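Local structure of multifunctional non-homologous end joining DNA repair protein LigD (Mycobacterium tuberculosis, 2IRU) at residues P257-E262 against G284-R289; A150-V155 against G225-D230; A52-W57 against K69-S74. The protein probably works with Ku to repair DNA double-strand breaks by non-homologous end joining, this chain being its primase-like polymerase domain, which extends DNA ends and fills gaps. All blocks are in the same frame, centred on the assembly; numbering follows the deposited sequence.

Contact 1: residues P257-E262 against G284-R289; sequences PRTWAE and GDLLER
Leu-286 sends one methyl group against the backbone at the start of a helix: Leu-286 CD1 lies 3.6 Å from Arg-258 C and almost as close to the backbone N of Thr-259, and no hydrogen bond joins the two segments. CG is anti to its own carbonyl carbon (chi1 -61°) and CD1 anti to CA, so that this branch reaches past Pro-257 to that peptide, where Thr-259 CG2 meets CD1 from an oblique direction at 3.8 Å. Pro-257 makes the remaining apolar contacts. Its ring atom CG sits 3.6 Å from Leu-287 CG, the two side chains running at about a right angle, while its CB faces Leu-286 CB, so that the proline touches both leucines.

Each segment is held in shape by bonds of its own. Thr-259 OG1 accepts from Glu-262 N at 3.0 Å, and Glu-262 OE1 returns a bond by accepting from Thr-259 N, also at 3.0 Å, from above the carboxylate plane. The same OE1 forms a salt bridge with Arg-258 NE through a long, weak hydrogen bond, and OE2 pairs with Arg-279 of helix 273-283. The NH1 of Arg-258 turns instead to Thr-174 and to the carbonyl of Arg-269. In 284-289, Asp-285 OD1 accepts from Leu-287 N at 2.9 Å and also bonds Tyr-244, while OD2 bonds His-46.

The chain leaving strand 253-257 thus packs against the segment that follows helix 273-283, with Leu-287 continuing onto Phe-171 and Val-173 of strand 171-174. Reciprocal Thr-259 and Glu-262 bonds make a capping box at the N-terminus of helix 260-263, and across from it Asp-285 forms an Asx turn within a type I beta turn.

Contact 2: residues A150-V155 against G225-D230; sequences AQLAEV and GKVFVD
Val-155 and Val-227 point at each other tip to tip between helix 150-155 and strand 227-230, their CG2 methyls 3.7 Å apart. In both valines CG1 is anti to the backbone N, which turns both methyls of each residue into the interface. Leu-152, one helical turn back from Val-155 on the same face, comes at Val-227 at about a right angle: its CD1 lies 4.1 Å from Val-227 CG1, while its CA backs onto Val-227 CG2. Val-229, two residues further along the strand, offers its CG2 obliquely to Val-155 CG1 at 3.9 Å. Val-227 thus meets both Leu-152 and Val-155, and the helix runs along the strand at 32° to its direction, with the axes 9.7 Å apart.

Gln-151 serves the polar end. Its extended chain carries NE2 to Gly-225 O, two residues before the strand, in a bond of 3.0 Å with an N-H...O angle of 166°. The acceptor lies in the amide plane of the glutamine, although the donor stands tilted from the plane of the carbonyl. The same NE2 makes a weak bond to Leu-213 O.

Leu-141 on strand 129-143 touches both Leu-152 and Val-227, and Leu-206 of helix 192-209 and Val-214 adjoin Val-155. The chemistry is thus a branched aliphatic core with one hydrogen bond between the two segments at its edge: methyl packing seats helix 149-164 on the strand whose last residue here, Asp-230, is a probable manganese ligand, and the amide fixes Gln-151 to the chain entering that strand.

Contact 3: residues A52-W57 against K69-S74; sequences ATRKRW and KQLALS
The guanidinium of Arg-54 grips the backbone of the segment that follows strand 66-68. Its NH1 donates to Lys-69 O at 2.7 Å, nearly straight with an N-H...O angle of 170°, and its NH2 donates to Gln-70 O at 2.9 Å. Both acceptors lie at the edge of the guanidinium, near its plane, although seen from the carbonyls the donors stand off plane: NH1 is tilted from that of Lys-69 and NH2 sits above that of Gln-70. A further bond from NH1 reaches back to Ala-52 O at 2.8 Å, this time in the carbonyl plane. Bends at chi2 and chi3 fold the side chain so that one group can serve the residue just before its own strand and the facing loop at once, and three backbone carbonyls fix its rotation. A water accepts from Ala-72 N and, weakly, from NH2.

Beside this cluster the ammonium of Lys-69 turns back to Thr-53. A bend at chi4 (-67°) brings NZ to 3.1 Å from Thr-53 OG1, to which it donates, and the two side chains run obliquely past each other, Lys-69 CG lying 3.8 Å from the same OG1.

Further out is looser packing: Leu-71 CD1 lies 4.3 Å from Arg-54 NH2, and Trp-104 of helix 99-107 touches both residues, while Tyr-93 of strand 91-95 packs on Thr-53 and Lys-69. Strands 53-56 and 66-68 are antiparallel neighbours in a four-stranded sheet. Lys-55, a probable substrate-binding residue, lies on the first strand, and residues 66-70 probably contact DNA: the contact braces the exit of a beta hairpin (53-56 and 66-68) at the probable nucleic acid-binding surface of the primase-polymerase domain.

From the N terminus, contact 3 comes first: it closes a short loop around strand 66-68, with 11 residues between its segments. Contact 2 follows with a much longer closure, bringing helix 149-164 against strand 227-230 across 69 intervening residues. Contact 1 comes last, enclosing 21 residues, the whole of helix 273-283 among them. The three are in series, so none nests within or crosses another. Contact 3 belongs to the four-stranded antiparallel sheet, whereas contacts 1 and 2 adjoin the larger mixed sheet through strands 253-257 and 227-230. Contacts 1 and 2 approach to about 5 Å between nearest atoms; contact 3 lies across the chain's centre from both.

Contact 1: residues P257-E262 against G284-R289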
ATOM      1  N   PRO A 257      -5.484   7.117  -3.596  1.00 11.84           N
ATOM      2  CA  PRO A 257      -6.932   6.890  -3.430  1.00 11.50           C
ATOM      3  C   PRO A 257      -7.745   7.625  -4.483  1.00 11.81           C
ATOM      4  O   PRO A 257      -7.418   8.785  -4.870  1.00 12.32           O
ATOM      5  CB  PRO A 257      -7.246   7.472  -2.035  1.00 11.93           C
ATOM      6  CG  PRO A 257      -5.960   7.397  -1.289  1.00 12.22           C
ATOM      7  CD  PRO A 257      -4.887   7.695  -2.380  1.00 11.64           C
ATOM      8  N   ARG A 258      -8.812   6.951  -4.930  1.00 11.41           N
ATOM      9  CA  ARG A 258      -9.711   7.495  -5.952  1.00 12.68           C
ATOM     10  C   ARG A 258     -11.154   7.397  -5.468  1.00 13.69           C
ATOM     11  O   ARG A 258     -11.462   6.657  -4.514  1.00 13.76           O
ATOM     12  CB  ARG A 258      -9.582   6.722  -7.282  1.00 12.60           C
ATOM     13  CG  ARG A 258      -8.132   6.507  -7.767  1.00 14.39           C
ATOM     14  CD  ARG A 258      -7.351   7.816  -7.963  1.00 14.82           C
ATOM     15  NE  ARG A 258      -7.682   8.511  -9.215  1.00 15.42           N
ATOM     16  CZ  ARG A 258      -7.090   8.280 -10.391  1.00 16.22           C
ATOM     17  NH1 ARG A 258      -6.147   7.344 -10.518  1.00 13.61           N
ATOM     18  NH2 ARG A 258      -7.439   8.993 -11.456  1.00 19.49           N
ATOM     19  N   THR A 259     -12.017   8.177  -6.114  1.00 13.42           N
ATOM     20  CA  THR A 259     -13.472   7.965  -5.994  1.00 14.67           C
ATOM     21  C   THR A 259     -13.954   6.898  -6.995  1.00 14.43           C
ATOM     22  O   THR A 259     -13.324   6.648  -8.045  1.00 14.26           O
ATOM     23  CB  THR A 259     -14.260   9.262  -6.246  1.00 15.06           C
ATOM     24  OG1 THR A 259     -14.157   9.606  -7.627  1.00 16.95           O
ATOM     25  CG2 THR A 259     -13.719  10.427  -5.400  1.00 15.70           C
ATOM     26  N   TRP A 260     -15.103   6.306  -6.692  1.00 15.20           N
ATOM     27  CA  TRP A 260     -15.694   5.332  -7.614  1.00 15.91           C
ATOM     28  C   TRP A 260     -16.001   5.993  -8.974  1.00 16.29           C
ATOM     29  O   TRP A 260     -15.752   5.397 -10.024  1.00 16.74           O
ATOM     30  CB  TRP A 260     -16.904   4.663  -6.963  1.00 16.23           C
ATOM     31  CG  TRP A 260     -16.439   3.613  -5.968  1.00 15.94           C
ATOM     32  CD1 TRP A 260     -16.385   3.733  -4.599  1.00 15.54           C
ATOM     33  CD2 TRP A 260     -15.903   2.319  -6.277  1.00 16.98           C
ATOM     34  NE1 TRP A 260     -15.871   2.579  -4.034  1.00 15.70           N
ATOM     35  CE2 TRP A 260     -15.563   1.698  -5.044  1.00 16.07           C
ATOM     36  CE3 TRP A 260     -15.697   1.611  -7.475  1.00 14.74           C
ATOM     37  CZ2 TRP A 260     -15.037   0.396  -4.976  1.00 16.75           C
ATOM     38  CZ3 TRP A 260     -15.153   0.316  -7.406  1.00 15.33           C
ATOM     39  CH2 TRP A 260     -14.816  -0.265  -6.166  1.00 15.30           C
ATOM     40  N   ALA A 261     -16.448   7.246  -8.952  1.00 16.60           N
ATOM     41  CA  ALA A 261     -16.763   7.954 -10.198  1.00 17.45           C
ATOM     42  C   ALA A 261     -15.518   8.178 -11.042  1.00 17.80           C
ATOM     43  O   ALA A 261     -15.576   8.127 -12.271  1.00 18.32           O
ATOM     44  CB  ALA A 261     -17.503   9.278  -9.925  1.00 18.65           C
ATOM     45  N   GLU A 262     -14.376   8.359 -10.379  1.00 16.76           N
ATOM     46  CA  GLU A 262     -13.122   8.464 -11.103  1.00 17.54           C
ATOM     47  C   GLU A 262     -12.810   7.211 -11.927  1.00 18.15           C
ATOM     48  O   GLU A 262     -12.247   7.305 -13.010  1.00 17.60           O
ATOM     49  CB  GLU A 262     -11.976   8.818 -10.137  1.00 16.91           C
ATOM     50  CG  GLU A 262     -11.908  10.340  -9.911  1.00 18.41           C
ATOM     51  CD  GLU A 262     -11.069  10.764  -8.733  1.00 19.74           C
ATOM     52  OE1 GLU A 262     -10.482   9.884  -8.050  1.00 17.21           O
ATOM     53  OE2 GLU A 262     -11.015  12.002  -8.475  1.00 19.59           O
ATOM     54  N   GLY A 284      -9.220  16.431   0.950  1.00 17.01           N
ATOM     55  CA  GLY A 284      -8.707  15.680   2.099  1.00 16.15           C
ATOM     56  C   GLY A 284      -8.479  14.216   1.741  1.00 16.86           C
ATOM     57  O   GLY A 284      -8.203  13.896   0.569  1.00 17.24           O
ATOM     58  N   ASP A 285      -8.572  13.331   2.744  1.00 16.10           N
ATOM     59  CA  ASP A 285      -8.251  11.916   2.566  1.00 15.90           C
ATOM     60  C   ASP A 285      -9.513  11.119   2.165  1.00 15.58           C
ATOM     61  O   ASP A 285     -10.466  10.999   2.951  1.00 14.59           O
ATOM     62  CB  ASP A 285      -7.620  11.376   3.861  1.00 16.03           C
ATOM     63  CG  ASP A 285      -7.256   9.890   3.799  1.00 15.22           C
ATOM     64  OD1 ASP A 285      -7.114   9.314   2.700  1.00 13.71           O
ATOM     65  OD2 ASP A 285      -7.048   9.309   4.890  1.00 14.82           O
ATOM     66  N   LEU A 286      -9.512  10.571   0.945  1.00 15.29           N
ATOM     67  CA  LEU A 286     -10.633   9.732   0.489  1.00 16.00           C
ATOM     68  C   LEU A 286     -10.717   8.403   1.271  1.00 16.61           C
ATOM     69  O   LEU A 286     -11.790   7.765   1.307  1.00 16.70           O
ATOM     70  CB  LEU A 286     -10.558   9.479  -1.032  1.00 16.79           C
ATOM     71  CG  LEU A 286     -10.619  10.706  -1.946  1.00 16.07           C
ATOM     72  CD1 LEU A 286     -10.532  10.262  -3.416  1.00 18.13           C
ATOM     73  CD2 LEU A 286     -11.890  11.543  -1.721  1.00 18.60           C
ATOM     74  N   LEU A 287      -9.612   8.027   1.919  1.00 15.82           N
ATOM     75  CA  LEU A 287      -9.546   6.836   2.772  1.00 16.36           C
ATOM     76  C   LEU A 287      -9.800   7.148   4.278  1.00 16.61           C
ATOM     77  O   LEU A 287      -9.535   6.305   5.140  1.00 16.31           O
ATOM     78  CB  LEU A 287      -8.140   6.178   2.635  1.00 17.14           C
ATOM     79  CG  LEU A 287      -7.743   5.600   1.281  1.00 15.60           C
ATOM     80  CD1 LEU A 287      -6.394   4.895   1.422  1.00 17.09           C
ATOM     81  CD2 LEU A 287      -8.816   4.626   0.790  1.00 15.21           C
ATOM     82  N   GLU A 288     -10.301   8.336   4.592  1.00 17.17           N
ATOM     83  CA  GLU A 288     -10.530   8.718   5.995  1.00 18.67           C
ATOM     84  C   GLU A 288     -11.152   7.574   6.833  1.00 19.06           C
ATOM     85  O   GLU A 288     -10.737   7.305   7.970  1.00 20.01           O
ATOM     86  CB  GLU A 288     -11.453   9.936   6.047  1.00 19.61           C
ATOM     87  CG  GLU A 288     -11.510  10.634   7.404  1.00 23.02           C
ATOM     88  CD  GLU A 288     -10.779  11.957   7.400  1.00 27.99           C
ATOM     89  OE1 GLU A 288      -9.520  11.960   7.386  1.00 30.49           O
ATOM     90  OE2 GLU A 288     -11.478  13.001   7.397  1.00 30.16           O
ATOM     91  N   ARG A 289     -12.149   6.916   6.249  1.00 18.13           N
ATOM     92  CA  ARG A 289     -12.960   5.917   6.953  1.00 18.52           C
ATOM     93  C   ARG A 289     -12.344   4.518   7.012  1.00 16.94           C
ATOM     94  O   ARG A 289     -12.881   3.623   7.685  1.00 16.16           O
ATOM     95  CB  ARG A 289     -14.333   5.831   6.286  1.00 18.90           C
ATOM     96  CG  ARG A 289     -15.206   7.065   6.446  1.00 21.19           C
ATOM     97  CD  ARG A 289     -16.396   6.992   5.477  1.00 26.13           C
ATOM     98  NE  ARG A 289     -15.973   7.068   4.065  1.00 27.56           N
ATOM     99  CZ  ARG A 289     -16.686   6.615   3.033  1.00 29.80           C
ATOM    100  NH1 ARG A 289     -17.871   6.030   3.228  1.00 31.32           N
ATOM    101  NH2 ARG A 289     -16.214   6.744   1.799  1.00 30.11           N
TER

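Contact 2: residues A150-V155 against G225-D230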
ATOM      1  N   ALA A 150     -12.688   0.125 -18.768  1.00 20.98           N
ATOM      2  CA  ALA A 150     -14.089  -0.216 -18.460  1.00 19.91           C
ATOM      3  C   ALA A 150     -14.231  -1.630 -17.870  1.00 19.47           C
ATOM      4  O   ALA A 150     -15.042  -1.842 -16.969  1.00 19.19           O
ATOM      5  CB  ALA A 150     -14.992  -0.039 -19.681  1.00 20.40           C
ATOM      6  N   GLN A 151     -13.448  -2.588 -18.375  1.00 18.66           N
ATOM      7  CA  GLN A 151     -13.485  -3.955 -17.819  1.00 17.99           C
ATOM      8  C   GLN A 151     -12.940  -3.997 -16.385  1.00 18.20           C
ATOM      9  O   GLN A 151     -13.555  -4.602 -15.512  1.00 17.15           O
ATOM     10  CB  GLN A 151     -12.762  -4.986 -18.716  1.00 18.12           C
ATOM     11  CG  GLN A 151     -12.825  -6.432 -18.142  1.00 18.28           C
ATOM     12  CD  GLN A 151     -12.024  -7.485 -18.932  1.00 17.34           C
ATOM     13  OE1 GLN A 151     -11.711  -7.301 -20.107  1.00 18.02           O
ATOM     14  NE2 GLN A 151     -11.699  -8.602 -18.271  1.00 12.21           N
ATOM     15  N   LEU A 152     -11.786  -3.368 -16.163  1.00 17.78           N
ATOM     16  CA  LEU A 152     -11.152  -3.326 -14.843  1.00 18.02           C
ATOM     17  C   LEU A 152     -12.066  -2.621 -13.822  1.00 17.90           C
ATOM     18  O   LEU A 152     -12.214  -3.062 -12.675  1.00 17.07           O
ATOM     19  CB  LEU A 152      -9.771  -2.655 -14.935  1.00 17.40           C
ATOM     20  CG  LEU A 152      -8.924  -2.428 -13.666  1.00 17.69           C
ATOM     21  CD1 LEU A 152      -8.511  -3.735 -13.040  1.00 18.28           C
ATOM     22  CD2 LEU A 152      -7.688  -1.610 -13.992  1.00 18.86           C
ATOM     23  N   ALA A 153     -12.711  -1.544 -14.277  1.00 18.06           N
ATOM     24  CA  ALA A 153     -13.647  -0.778 -13.455  1.00 17.80           C
ATOM     25  C   ALA A 153     -14.875  -1.593 -13.125  1.00 17.82           C
ATOM     26  O   ALA A 153     -15.330  -1.582 -11.978  1.00 17.08           O
ATOM     27  CB  ALA A 153     -14.056   0.533 -14.173  1.00 17.02           C
ATOM     28  N   GLU A 154     -15.430  -2.270 -14.141  1.00 16.82           N
ATOM     29  CA  GLU A 154     -16.590  -3.122 -13.941  1.00 16.93           C
ATOM     30  C   GLU A 154     -16.249  -4.214 -12.943  1.00 14.94           C
ATOM     31  O   GLU A 154     -17.058  -4.509 -12.060  1.00 15.69           O
ATOM     32  CB  GLU A 154     -17.084  -3.743 -15.246  1.00 16.58           C
ATOM     33  CG  GLU A 154     -18.201  -4.765 -15.004  1.00 17.98           C
ATOM     34  CD  GLU A 154     -18.742  -5.419 -16.281  1.00 18.76           C
ATOM     35  OE1 GLU A 154     -18.219  -5.156 -17.385  1.00 20.00           O
ATOM     36  OE2 GLU A 154     -19.707  -6.205 -16.148  1.00 19.98           O
ATOM     37  N   VAL A 155     -15.058  -4.810 -13.083  1.00 14.47           N
ATOM     38  CA  VAL A 155     -14.637  -5.851 -12.143  1.00 13.22           C
ATOM     39  C   VAL A 155     -14.506  -5.247 -10.728  1.00 13.18           C
ATOM     40  O   VAL A 155     -14.989  -5.836  -9.765  1.00 13.61           O
ATOM     41  CB  VAL A 155     -13.358  -6.611 -12.600  1.00 13.06           C
ATOM     42  CG1 VAL A 155     -12.860  -7.590 -11.510  1.00 13.57           C
ATOM     43  CG2 VAL A 155     -13.639  -7.368 -13.932  1.00 11.85           C
ATOM     44  N   GLY A 225      -6.923 -11.404 -21.203  1.00 17.78           N
ATOM     45  CA  GLY A 225      -8.311 -10.957 -21.381  1.00 16.98           C
ATOM     46  C   GLY A 225      -9.104 -10.904 -20.084  1.00 15.39           C
ATOM     47  O   GLY A 225     -10.284 -10.560 -20.094  1.00 14.92           O
ATOM     48  N   LYS A 226      -8.452 -11.245 -18.973  1.00 14.65           N
ATOM     49  CA  LYS A 226      -9.108 -11.270 -17.653  1.00 13.77           C
ATOM     50  C   LYS A 226      -8.426 -10.397 -16.620  1.00 13.42           C
ATOM     51  O   LYS A 226      -7.205 -10.183 -16.667  1.00 14.46           O
ATOM     52  CB  LYS A 226      -9.188 -12.701 -17.099  1.00 13.32           C
ATOM     53  CG  LYS A 226      -9.913 -13.642 -18.049  1.00 13.34           C
ATOM     54  CD  LYS A 226     -10.081 -15.048 -17.517  1.00 15.01           C
ATOM     55  CE  LYS A 226     -10.704 -15.853 -18.654  1.00 18.03           C
ATOM     56  NZ  LYS A 226     -10.724 -17.327 -18.480  1.00 22.34           N
ATOM     57  N   VAL A 227      -9.230  -9.911 -15.676  1.00 12.75           N
ATOM     58  CA  VAL A 227      -8.711  -9.317 -14.440  1.00 11.94           C
ATOM     59  C   VAL A 227      -8.399 -10.425 -13.435  1.00 12.29           C
ATOM     60  O   VAL A 227      -9.266 -11.229 -13.076  1.00 12.51           O
ATOM     61  CB  VAL A 227      -9.691  -8.294 -13.813  1.00 11.54           C
ATOM     62  CG1 VAL A 227      -9.121  -7.704 -12.484  1.00 11.21           C
ATOM     63  CG2 VAL A 227     -10.003  -7.188 -14.803  1.00 11.55           C
ATOM     64  N   PHE A 228      -7.159 -10.453 -12.968  1.00 12.28           N
ATOM     65  CA  PHE A 228      -6.793 -11.365 -11.905  1.00 11.82           C
ATOM     66  C   PHE A 228      -7.151 -10.676 -10.581  1.00 12.07           C
ATOM     67  O   PHE A 228      -6.606  -9.626 -10.252  1.00 11.37           O
ATOM     68  CB  PHE A 228      -5.286 -11.652 -11.966  1.00 13.23           C
ATOM     69  CG  PHE A 228      -4.768 -12.439 -10.800  1.00 14.15           C
ATOM     70  CD1 PHE A 228      -5.561 -13.397 -10.169  1.00 13.71           C
ATOM     71  CD2 PHE A 228      -3.472 -12.212 -10.332  1.00 13.63           C
ATOM     72  CE1 PHE A 228      -5.066 -14.144  -9.060  1.00 16.69           C
ATOM     73  CE2 PHE A 228      -2.972 -12.948  -9.240  1.00 17.17           C
ATOM     74  CZ  PHE A 228      -3.773 -13.900  -8.606  1.00 16.41           C
ATOM     75  N   VAL A 229      -8.125 -11.244  -9.880  1.00 11.40           N
ATOM     76  CA  VAL A 229      -8.550 -10.709  -8.591  1.00 11.28           C
ATOM     77  C   VAL A 229      -7.741 -11.421  -7.514  1.00 11.78           C
ATOM     78  O   VAL A 229      -8.118 -12.490  -7.048  1.00 11.39           O
ATOM     79  CB  VAL A 229     -10.058 -10.884  -8.366  1.00 11.51           C
ATOM     80  CG1 VAL A 229     -10.490 -10.328  -7.033  1.00 13.23           C
ATOM     81  CG2 VAL A 229     -10.807 -10.173  -9.464  1.00 10.67           C
ATOM     82  N   ASP A 230      -6.623 -10.809  -7.167  1.00 10.90           N
ATOM     83  CA  ASP A 230      -5.664 -11.434  -6.276  1.00  9.88           C
ATOM     84  C   ASP A 230      -6.058 -11.161  -4.817  1.00  9.55           C
ATOM     85  O   ASP A 230      -6.038  -9.999  -4.339  1.00 10.38           O
ATOM     86  CB  ASP A 230      -4.243 -10.896  -6.578  1.00 10.08           C
ATOM     87  CG  ASP A 230      -3.136 -11.661  -5.826  1.00 12.71           C
ATOM     88  OD1 ASP A 230      -3.429 -12.631  -5.118  1.00 14.35           O
ATOM     89  OD2 ASP A 230      -1.955 -11.262  -5.930  1.00 19.59           O
TER

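Contact 3: residues A52-W57 against K69-S74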
ATOM      1  N   ALA A  52       6.650  -1.725   8.584  1.00  5.42           N
ATOM      2  CA  ALA A  52       6.910  -1.036   7.301  1.00  6.30           C
ATOM      3  C   ALA A  52       8.083  -1.680   6.569  1.00  7.39           C
ATOM      4  O   ALA A  52       9.241  -1.570   7.032  1.00  7.95           O
ATOM      5  CB  ALA A  52       7.201   0.443   7.523  1.00  6.52           C
ATOM      6  N   THR A  53       7.769  -2.339   5.452  1.00  5.77           N
ATOM      7  CA  THR A  53       8.811  -2.783   4.486  1.00  6.45           C
ATOM      8  C   THR A  53       9.183  -1.618   3.578  1.00  6.36           C
ATOM      9  O   THR A  53       8.296  -0.960   3.061  1.00  6.75           O
ATOM     10  CB  THR A  53       8.314  -4.004   3.682  1.00  8.04           C
ATOM     11  OG1 THR A  53       8.202  -5.113   4.572  1.00  6.26           O
ATOM     12  CG2 THR A  53       9.287  -4.378   2.557  1.00  7.15           C
ATOM     13  N   ARG A  54      10.483  -1.363   3.412  1.00  6.40           N
ATOM     14  CA  ARG A  54      10.960  -0.289   2.500  1.00  5.59           C
ATOM     15  C   ARG A  54      11.450  -0.879   1.189  1.00  5.91           C
ATOM     16  O   ARG A  54      12.004  -1.976   1.199  1.00  7.13           O
ATOM     17  CB  ARG A  54      12.140   0.501   3.145  1.00  5.60           C
ATOM     18  CG  ARG A  54      11.737   1.418   4.332  1.00  6.93           C
ATOM     19  CD  ARG A  54      11.503   0.649   5.613  1.00  6.78           C
ATOM     20  NE  ARG A  54      12.803   0.211   6.137  1.00  7.37           N
ATOM     21  CZ  ARG A  54      13.038  -0.903   6.835  1.00  8.87           C
ATOM     22  NH1 ARG A  54      12.049  -1.746   7.174  1.00  5.28           N
ATOM     23  NH2 ARG A  54      14.301  -1.136   7.246  1.00  7.84           N
ATOM     24  N   LYS A  55      11.270  -0.170   0.078  1.00  6.02           N
ATOM     25  CA  LYS A  55      12.082  -0.482  -1.083  1.00  6.68           C
ATOM     26  C   LYS A  55      12.880   0.802  -1.387  1.00  7.34           C
ATOM     27  O   LYS A  55      12.292   1.895  -1.530  1.00  6.68           O
ATOM     28  CB  LYS A  55      11.280  -1.015  -2.266  1.00  7.27           C
ATOM     29  CG  LYS A  55      12.260  -1.641  -3.309  1.00  6.24           C
ATOM     30  CD  LYS A  55      11.559  -2.474  -4.388  1.00  9.43           C
ATOM     31  CE  LYS A  55      12.615  -2.954  -5.398  1.00 11.44           C
ATOM     32  NZ  LYS A  55      11.921  -3.675  -6.546  1.00 13.72           N
ATOM     33  N   ARG A  56      14.215   0.652  -1.439  1.00  6.66           N
ATOM     34  CA  ARG A  56      15.108   1.778  -1.556  1.00  7.34           C
ATOM     35  C   ARG A  56      15.811   1.823  -2.881  1.00  7.07           C
ATOM     36  O   ARG A  56      16.273   0.788  -3.376  1.00  6.75           O
ATOM     37  CB  ARG A  56      16.191   1.779  -0.436  1.00  8.06           C
ATOM     38  CG  ARG A  56      15.560   1.939   0.944  1.00  8.26           C
ATOM     39  CD  ARG A  56      16.530   1.778   2.123  1.00  8.74           C
ATOM     40  NE  ARG A  56      17.595   2.790   2.087  1.00 11.12           N
ATOM     41  CZ  ARG A  56      18.711   2.713   2.817  1.00  7.56           C
ATOM     42  NH1 ARG A  56      18.927   1.673   3.640  1.00  8.83           N
ATOM     43  NH2 ARG A  56      19.608   3.697   2.734  1.00  8.62           N
ATOM     44  N   TRP A  57      15.914   3.030  -3.429  1.00  7.54           N
ATOM     45  CA  TRP A  57      16.719   3.306  -4.622  1.00  6.87           C
ATOM     46  C   TRP A  57      17.784   4.396  -4.289  1.00  7.38           C
ATOM     47  O   TRP A  57      17.582   5.562  -4.629  1.00  7.22           O
ATOM     48  CB  TRP A  57      15.807   3.829  -5.749  1.00  8.56           C
ATOM     49  CG  TRP A  57      14.958   2.787  -6.434  1.00  8.36           C
ATOM     50  CD1 TRP A  57      15.219   2.227  -7.671  1.00  7.47           C
ATOM     51  CD2 TRP A  57      13.704   2.222  -5.998  1.00  9.57           C
ATOM     52  NE1 TRP A  57      14.220   1.334  -8.013  1.00  7.93           N
ATOM     53  CE2 TRP A  57      13.286   1.309  -7.007  1.00  8.50           C
ATOM     54  CE3 TRP A  57      12.910   2.379  -4.853  1.00  8.24           C
ATOM     55  CZ2 TRP A  57      12.097   0.577  -6.915  1.00  9.95           C
ATOM     56  CZ3 TRP A  57      11.729   1.651  -4.748  1.00  5.72           C
ATOM     57  CH2 TRP A  57      11.333   0.744  -5.779  1.00  9.74           C
ATOM     58  N   LYS A  69      13.687  -5.035   5.297  1.00  7.64           N
ATOM     59  CA  LYS A  69      12.636  -5.349   6.265  1.00  7.75           C
ATOM     60  C   LYS A  69      13.148  -5.069   7.673  1.00  6.96           C
ATOM     61  O   LYS A  69      12.680  -4.137   8.342  1.00  6.96           O
ATOM     62  CB  LYS A  69      12.172  -6.802   6.116  1.00  9.08           C
ATOM     63  CG  LYS A  69      11.444  -6.999   4.812  1.00  9.94           C
ATOM     64  CD  LYS A  69      11.076  -8.475   4.584  1.00 12.35           C
ATOM     65  CE  LYS A  69      10.221  -8.605   3.308  1.00 16.68           C
ATOM     66  NZ  LYS A  69       8.873  -7.944   3.474  1.00 19.88           N
ATOM     67  N   GLN A  70      14.131  -5.849   8.114  1.00  6.74           N
ATOM     68  CA  GLN A  70      14.739  -5.558   9.423  1.00  7.04           C
ATOM     69  C   GLN A  70      15.142  -4.057   9.523  1.00  6.90           C
ATOM     70  O   GLN A  70      15.590  -3.436   8.543  1.00  7.36           O
ATOM     71  CB  GLN A  70      15.983  -6.442   9.634  1.00  6.65           C
ATOM     72  CG  GLN A  70      16.693  -6.286  10.981  1.00  7.62           C
ATOM     73  CD  GLN A  70      16.015  -7.012  12.129  1.00  9.58           C
ATOM     74  OE1 GLN A  70      15.199  -7.891  11.915  1.00 10.04           O
ATOM     75  NE2 GLN A  70      16.409  -6.677  13.370  1.00 14.49           N
ATOM     76  N   LEU A  71      14.964  -3.492  10.716  1.00  6.93           N
ATOM     77  CA  LEU A  71      15.381  -2.128  11.013  1.00  6.87           C
ATOM     78  C   LEU A  71      16.840  -2.138  11.478  1.00  5.29           C
ATOM     79  O   LEU A  71      17.127  -2.589  12.584  1.00  6.15           O
ATOM     80  CB  LEU A  71      14.484  -1.499  12.102  1.00  6.37           C
ATOM     81  CG  LEU A  71      14.737   0.024  12.285  1.00  5.72           C
ATOM     82  CD1 LEU A  71      14.625   0.858  10.987  1.00  9.25           C
ATOM     83  CD2 LEU A  71      13.798   0.600  13.356  1.00  7.95           C
ATOM     84  N   ALA A  72      17.714  -1.585  10.646  1.00  5.68           N
ATOM     85  CA  ALA A  72      19.163  -1.560  10.932  1.00  6.36           C
ATOM     86  C   ALA A  72      19.472  -0.748  12.199  1.00  6.54           C
ATOM     87  O   ALA A  72      18.773   0.280  12.461  1.00  6.03           O
ATOM     88  CB  ALA A  72      19.925  -0.976   9.756  1.00  5.64           C
ATOM     89  N   LEU A  73      20.502  -1.160  12.962  1.00  6.31           N
ATOM     90  CA  LEU A  73      20.898  -0.375  14.147  1.00  6.90           C
ATOM     91  C   LEU A  73      21.273   1.083  13.811  1.00  7.56           C
ATOM     92  O   LEU A  73      21.174   1.995  14.658  1.00  9.05           O
ATOM     93  CB  LEU A  73      22.045  -1.055  14.919  1.00  7.16           C
ATOM     94  CG  LEU A  73      22.364  -0.562  16.332  1.00 11.11           C
ATOM     95  CD1 LEU A  73      21.193  -0.874  17.266  1.00 14.66           C
ATOM     96  CD2 LEU A  73      23.598  -1.283  16.853  1.00  8.97           C
ATOM     97  N   SER A  74      21.725   1.314  12.581  1.00  6.04           N
ATOM     98  CA  SER A  74      22.106   2.655  12.146  1.00  6.41           C
ATOM     99  C   SER A  74      20.894   3.613  12.010  1.00  7.58           C
ATOM    100  O   SER A  74      21.073   4.848  11.892  1.00  8.85           O
ATOM    101  CB  SER A  74      22.849   2.540  10.822  1.00  6.03           C
ATOM    102  OG  SER A  74      22.000   2.006   9.829  1.00  5.34           O
TER
HETATM  103  O   HOH W   1      17.015  -0.257   8.084  1.00 11.12           O